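Local coordinates for protein putative regulator of transfer genes ArtA (Staphylococcus aureus subsp. aureus USA300, PDB 3GXQ) that binds DNA as a ribbon-helix-helix protein and regulates transmission genes of a staphylococcal plasmid, at residues Lys28-Gln31 with Glu32-Asp36; Val38-Ala41 with Gly42-Ile45. One frame throughout, in Å; residues are numbered along the deposited sequence.

Contact 1 of 2, residues Lys28-Gln31 with Glu32-Asp36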
loop_
_atom_site.group_PDB
_atom_site.type_symbol
_atom_site.label_atom_id
_atom_site.label_comp_id
_atom_site.label_asym_id
_atom_site.label_seq_id
_atom_site.Cartn_x
_atom_site.Cartn_y
_atom_site.Cartn_z
ATOM N N LYS B 28 -3.185 -12.776 3.758
ATOM C CA LYS B 28 -4.039 -13.399 4.753
ATOM C C LYS B 28 -5.243 -12.493 4.998
ATOM O O LYS B 28 -6.346 -12.983 5.178
ATOM C CB LYS B 28 -3.275 -13.636 6.056
ATOM C CG LYS B 28 -4.107 -14.275 7.165
ATOM C CD LYS B 28 -3.225 -14.700 8.333
ATOM C CE LYS B 28 -2.223 -15.777 7.913
ATOM N NZ LYS B 28 -2.857 -17.109 7.648
ATOM N N TYR B 29 -5.038 -11.175 4.992
ATOM C CA TYR B 29 -6.138 -10.221 5.200
ATOM C C TYR B 29 -7.100 -10.256 4.006
ATOM O O TYR B 29 -8.313 -10.151 4.167
ATOM C CB TYR B 29 -5.596 -8.791 5.365
ATOM C CG TYR B 29 -6.670 -7.728 5.589
ATOM C CD1 TYR B 29 -7.082 -7.379 6.873
ATOM C CD2 TYR B 29 -7.291 -7.095 4.515
ATOM C CE1 TYR B 29 -8.088 -6.428 7.080
ATOM C CE2 TYR B 29 -8.301 -6.144 4.710
ATOM C CZ TYR B 29 -8.695 -5.815 5.995
ATOM O OH TYR B 29 -9.705 -4.885 6.190
ATOM N N ALA B 30 -6.547 -10.395 2.806
ATOM C CA ALA B 30 -7.353 -10.447 1.594
ATOM C C ALA B 30 -8.229 -11.701 1.628
ATOM O O ALA B 30 -9.395 -11.685 1.228
ATOM C CB ALA B 30 -6.443 -10.459 0.365
ATOM N N GLN B 31 -7.659 -12.791 2.121
ATOM C CA GLN B 31 -8.393 -14.040 2.230
ATOM C C GLN B 31 -9.560 -13.912 3.215
ATOM O O GLN B 31 -10.690 -14.287 2.900
ATOM C CB GLN B 31 -7.447 -15.158 2.676
ATOM C CG GLN B 31 -6.447 -15.576 1.617
ATOM C CD GLN B 31 -5.393 -16.508 2.163
ATOM O OE1 GLN B 31 -5.383 -16.819 3.358
ATOM N NE2 GLN B 31 -4.486 -16.959 1.291
ATOM N N GLU B 32 -9.288 -13.353 4.390
ATOM C CA GLU B 32 -10.298 -13.185 5.430
ATOM C C GLU B 32 -11.358 -12.130 5.110
ATOM O O GLU B 32 -12.525 -12.275 5.501
ATOM C CB GLU B 32 -9.611 -12.814 6.749
ATOM C CG GLU B 32 -8.586 -13.840 7.228
ATOM C CD GLU B 32 -7.618 -13.268 8.254
ATOM O OE1 GLU B 32 -6.687 -13.992 8.666
ATOM O OE2 GLU B 32 -7.784 -12.091 8.644
ATOM N N LYS B 33 -10.961 -11.085 4.386
ATOM C CA LYS B 33 -11.878 -9.995 4.083
ATOM C C LYS B 33 -12.273 -9.705 2.643
ATOM O O LYS B 33 -13.403 -9.302 2.404
ATOM C CB LYS B 33 -11.332 -8.685 4.676
ATOM C CG LYS B 33 -11.396 -8.578 6.190
ATOM C CD LYS B 33 -12.831 -8.519 6.685
ATOM C CE LYS B 33 -12.886 -8.406 8.196
ATOM N NZ LYS B 33 -12.249 -9.590 8.835
ATOM N N ASP B 34 -11.380 -9.894 1.680
ATOM C CA ASP B 34 -11.734 -9.515 0.320
ATOM C C ASP B 34 -11.768 -10.575 -0.747
ATOM O O ASP B 34 -11.485 -10.277 -1.906
ATOM C CB ASP B 34 -10.797 -8.418 -0.143
ATOM C CG ASP B 34 -10.495 -7.418 0.948
ATOM O OD1 ASP B 34 -11.381 -6.621 1.312
ATOM O OD2 ASP B 34 -9.360 -7.434 1.456
ATOM N N PHE B 35 -12.131 -11.798 -0.384
ATOM C CA PHE B 35 -12.178 -12.877 -1.361
ATOM C C PHE B 35 -10.883 -12.976 -2.147
ATOM O O PHE B 35 -10.888 -13.154 -3.363
ATOM C CB PHE B 35 -13.368 -12.681 -2.295
ATOM C CG PHE B 35 -14.692 -12.983 -1.641
ATOM C CD1 PHE B 35 -15.846 -12.313 -2.030
ATOM C CD2 PHE B 35 -14.783 -13.953 -0.646
ATOM C CE1 PHE B 35 -17.073 -12.602 -1.433
ATOM C CE2 PHE B 35 -16.008 -14.252 -0.043
ATOM C CZ PHE B 35 -17.155 -13.576 -0.438
ATOM N N ASP B 36 -9.777 -12.853 -1.417
ATOM C CA ASP B 36 -8.436 -12.957 -1.965
ATOM C C ASP B 36 -8.039 -11.865 -2.953
ATOM O O ASP B 36 -7.055 -12.008 -3.654
ATOM C CB ASP B 36 -8.245 -14.347 -2.590
ATOM C CG ASP B 36 -6.851 -14.903 -2.356
ATOM O OD1 ASP B 36 -6.118 -14.299 -1.546
ATOM O OD2 ASP B 36 -6.484 -15.939 -2.953
HETATM O O HOH W 1 -13.148 -13.081 2.392
#
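Ala30 and Asp36 meet where helix 20-33 ends and the chain turns toward helix 38-53. The carbonyl oxygen of Ala30 takes two backbone donors. Asp34 N reaches Ala30 O at 2.7 Å, and Asp36 N reaches the same oxygen at 2.9 Å. The two come from opposite faces of the carbonyl plane. Asp36 N stands well above that plane, 63° out of it. Just before it the helix keeps its regular bonds: Glu32 N to Lys28 O and Lys33 N to Tyr29 O. Beyond the helix, water 1 takes over. It donates to Gln31 O at 2.8 Å and accepts from Phe35 N at 3.2 Å, so it joins two backbone groups that no direct bond links. Side chains add packing. Lys33 CG lies over one face of the Tyr29 ring, 4.2 Å from the ring centroid, a CH-pi contact. With Tyr29 CG anti to the backbone N (chi1 -180°), the ring lies under Lys33 CG, which sits off-centre toward the rim. Tyr29 OH makes a weak hydrogen bond to Glu44 OE1 on helix 38-53. Glu32 extends back along the helix, with OE1 3.0 Å from Lys28 CG, while Lys28 NZ stays 5.0 Å from that oxygen. The charges are therefore near but not paired directly. The chemistry implies a helix end fixed mainly by backbone groups, with one shared carbonyl and one water satisfying the turn's amides.

Contact 2 of 2, residues Val38-Ala41 with Gly42-Ile45; sequences VSQA and GREI. With nucleotides of chain D.
Ser39 chi1 is -65°, which sets OG beside its own backbone N, and both atoms then donate to one phosphate oxygen of DT4 of chain D. Arg43 CG is anti to its carbonyl carbon (chi1 -87°). Its chain bends at chi3 and brings the guanidinium back over the first turn of helix 38-53. Ser39 O lies over the centre of one guanidinium face, 3.7 Å above the plane. The phosphate of DA3 of chain D stands at the guanidinium edge, but NH2 is modelled too close to it, so the detail there is doubtful. Three hydrogen bonds hold the phosphate of DT4 of chain D. Ser39 OG reaches its OP2 at 2.7 Å. Ser39 N reaches the same OP2 at 2.9 Å. Val38 N reaches its OP1 at 2.9 Å. Arg43 NH1 makes a longer bond of 3.3 Å to OP1 of DA3 of chain D. Arg43 NE bonds to the carbonyl oxygen of Leu17 of the second subunit, which helps fix the rotation of the group. Behind these groups the helix is regular, with Gly42 N bonded to Val38 O and Arg43 N to Ser39 O. Asn37, the residue before the helix, accepts a hydrogen bond from Gln40 N through OD1. Away from the DNA, Ile45 CD1 packs on Ala41 CB at 4.4 Å, and both side chains touch helix 20-33. The first-turn amides bind phosphate at the helix dipole's positive end, which probably strengthens the grip. Ribbon-helix-helix proteins typically contact the DNA phosphate backbone this way, through the N-terminal end of the motif's second helix.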
loop_
_atom_site.group_PDB
_atom_site.type_symbol
_atom_site.label_atom_id
_atom_site.label_comp_id
_atom_site.label_asym_id
_atom_site.label_seq_id
_atom_site.Cartn_x
_atom_site.Cartn_y
_atom_site.Cartn_z
ATOM N N VAL B 38 -6.121 -9.180 -3.428
ATOM C CA VAL B 38 -4.987 -8.524 -2.787
ATOM C C VAL B 38 -4.968 -7.016 -2.959
ATOM O O VAL B 38 -4.678 -6.292 -2.009
ATOM C CB VAL B 38 -3.649 -9.110 -3.293
ATOM C CG1 VAL B 38 -2.487 -8.342 -2.715
ATOM C CG2 VAL B 38 -3.567 -10.576 -2.909
ATOM N N SER B 39 -5.266 -6.544 -4.168
ATOM C CA SER B 39 -5.305 -5.107 -4.450
ATOM C C SER B 39 -6.304 -4.393 -3.530
ATOM O O SER B 39 -6.010 -3.317 -2.996
ATOM C CB SER B 39 -5.710 -4.852 -5.912
ATOM O OG SER B 39 -4.741 -5.347 -6.827
ATOM N N GLN B 40 -7.487 -4.982 -3.353
ATOM C CA GLN B 40 -8.511 -4.376 -2.508
ATOM C C GLN B 40 -8.097 -4.380 -1.034
ATOM O O GLN B 40 -8.398 -3.448 -0.301
ATOM C CB GLN B 40 -9.842 -5.106 -2.691
ATOM C CG GLN B 40 -10.959 -4.679 -1.741
ATOM C CD GLN B 40 -12.323 -5.212 -2.163
ATOM O OE1 GLN B 40 -13.267 -5.228 -1.368
ATOM N NE2 GLN B 40 -12.438 -5.637 -3.425
ATOM N N ALA B 41 -7.409 -5.432 -0.607
ATOM C CA ALA B 41 -6.941 -5.529 0.765
ATOM C C ALA B 41 -5.872 -4.450 0.972
ATOM O O ALA B 41 -5.865 -3.768 1.991
ATOM C CB ALA B 41 -6.367 -6.927 1.028
ATOM N N GLY B 42 -4.991 -4.295 -0.015
ATOM C CA GLY B 42 -3.951 -3.287 0.057
ATOM C C GLY B 42 -4.503 -1.869 0.183
ATOM O O GLY B 42 -3.932 -1.045 0.884
ATOM N N ARG B 43 -5.610 -1.581 -0.501
ATOM C CA ARG B 43 -6.242 -0.260 -0.436
ATOM C C ARG B 43 -6.803 0.013 0.958
ATOM O O ARG B 43 -6.571 1.082 1.522
ATOM C CB ARG B 43 -7.397 -0.155 -1.437
ATOM C CG ARG B 43 -7.011 0.287 -2.830
ATOM C CD ARG B 43 -8.187 0.126 -3.787
ATOM N NE ARG B 43 -7.701 -0.562 -4.968
ATOM C CZ ARG B 43 -8.282 -1.602 -5.541
ATOM N NH1 ARG B 43 -9.416 -2.103 -5.066
ATOM N NH2 ARG B 43 -7.675 -2.167 -6.566
ATOM N N GLU B 44 -7.554 -0.953 1.493
ATOM C CA GLU B 44 -8.155 -0.832 2.819
ATOM C C GLU B 44 -7.067 -0.672 3.880
ATOM O O GLU B 44 -7.184 0.140 4.791
ATOM C CB GLU B 44 -9.001 -2.071 3.141
ATOM C CG GLU B 44 -9.974 -2.467 2.042
ATOM C CD GLU B 44 -10.761 -3.732 2.368
ATOM O OE1 GLU B 44 -10.158 -4.688 2.905
ATOM O OE2 GLU B 44 -11.979 -3.773 2.074
ATOM N N ILE B 45 -6.007 -1.456 3.751
ATOM C CA ILE B 45 -4.894 -1.408 4.684
ATOM C C ILE B 45 -4.175 -0.073 4.583
ATOM O O ILE B 45 -3.897 0.575 5.589
ATOM C CB ILE B 45 -3.923 -2.554 4.399
ATOM C CG1 ILE B 45 -4.644 -3.880 4.659
ATOM C CG2 ILE B 45 -2.662 -2.426 5.259
ATOM C CD1 ILE B 45 -3.871 -5.107 4.195
ATOM P P DT D 4 -5.315 -9.302 -7.080
ATOM O OP1 DT D 4 -5.833 -10.299 -6.126
ATOM O OP2 DT D 4 -4.851 -7.986 -6.594
ATOM O "O5'" DT D 4 -4.103 -9.968 -7.845
ATOM C "C5'" DT D 4 -3.986 -9.811 -9.241
ATOM C "C4'" DT D 4 -2.882 -10.683 -9.772
ATOM O "O4'" DT D 4 -2.547 -10.125 -11.059
ATOM C "C3'" DT D 4 -1.599 -10.599 -8.950
ATOM O "O3'" DT D 4 -0.878 -11.839 -9.054
ATOM C "C2'" DT D 4 -0.889 -9.398 -9.550
ATOM C "C1'" DT D 4 -1.294 -9.468 -11.012
ATOM N N1 DT D 4 -1.434 -8.176 -11.716
ATOM C C2 DT D 4 -1.204 -8.183 -13.072
ATOM O O2 DT D 4 -0.924 -9.192 -13.692
ATOM N N3 DT D 4 -1.315 -6.962 -13.684
ATOM C C4 DT D 4 -1.634 -5.762 -13.098
ATOM O O4 DT D 4 -1.689 -4.749 -13.792
ATOM C C5 DT D 4 -1.883 -5.821 -11.662
ATOM C C7 DT D 4 -2.254 -4.567 -10.933
ATOM C C6 DT D 4 -1.769 -7.012 -11.053
ATOM P P DA D 3 -8.888 -4.166 -8.565
ATOM O OP1 DA D 3 -9.627 -4.462 -7.319
ATOM O OP2 DA D 3 -7.897 -3.077 -8.592
ATOM O "O5'" DA D 3 -8.136 -5.465 -9.086
ATOM C "C5'" DA D 3 -8.879 -6.616 -9.450
ATOM C "C4'" DA D 3 -7.971 -7.813 -9.591
ATOM O "O4'" DA D 3 -7.393 -7.829 -10.922
ATOM C "C3'" DA D 3 -6.778 -7.753 -8.633
ATOM O "O3'" DA D 3 -6.398 -9.078 -8.247
ATOM C "C2'" DA D 3 -5.719 -7.036 -9.460
ATOM C "C1'" DA D 3 -5.996 -7.587 -10.851
ATOM N N9 DA D 3 -5.598 -6.776 -12.004
ATOM C C8 DA D 3 -5.509 -5.413 -12.101
ATOM N N7 DA D 3 -5.097 -4.991 -13.275
ATOM C C5 DA D 3 -4.907 -6.155 -14.003
ATOM C C6 DA D 3 -4.476 -6.392 -15.332
ATOM N N6 DA D 3 -4.140 -5.423 -16.195
ATOM N N1 DA D 3 -4.400 -7.675 -15.746
ATOM C C2 DA D 3 -4.731 -8.646 -14.885
ATOM N N3 DA D 3 -5.148 -8.551 -13.621
ATOM C C4 DA D 3 -5.214 -7.264 -13.235
#

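Overall arrangement
Contact 1 closes before contact 2 opens along the chain, and their centres are about 9 Å apart. Contact 1 lies at the end of helix 20-33 and in the turn after it. Contact 2 forms the start of helix 38-53. The two touch directly: Asp34 OD2 packs on Ala41 CB at 3.1 Å. Asp34 OD1 and Glu44 OE1, like charges, also come close. Together they cover the junction between the two helices of the ribbon-helix-helix motif. Strand 12-18 comes before them and, as in this fold, gives one of the ribbon's two strands, the other coming from the second subunit. Helix 38-53 also packs on that subunit. Contact 1 thus packs against the helix whose N-terminal end meets the DNA phosphates.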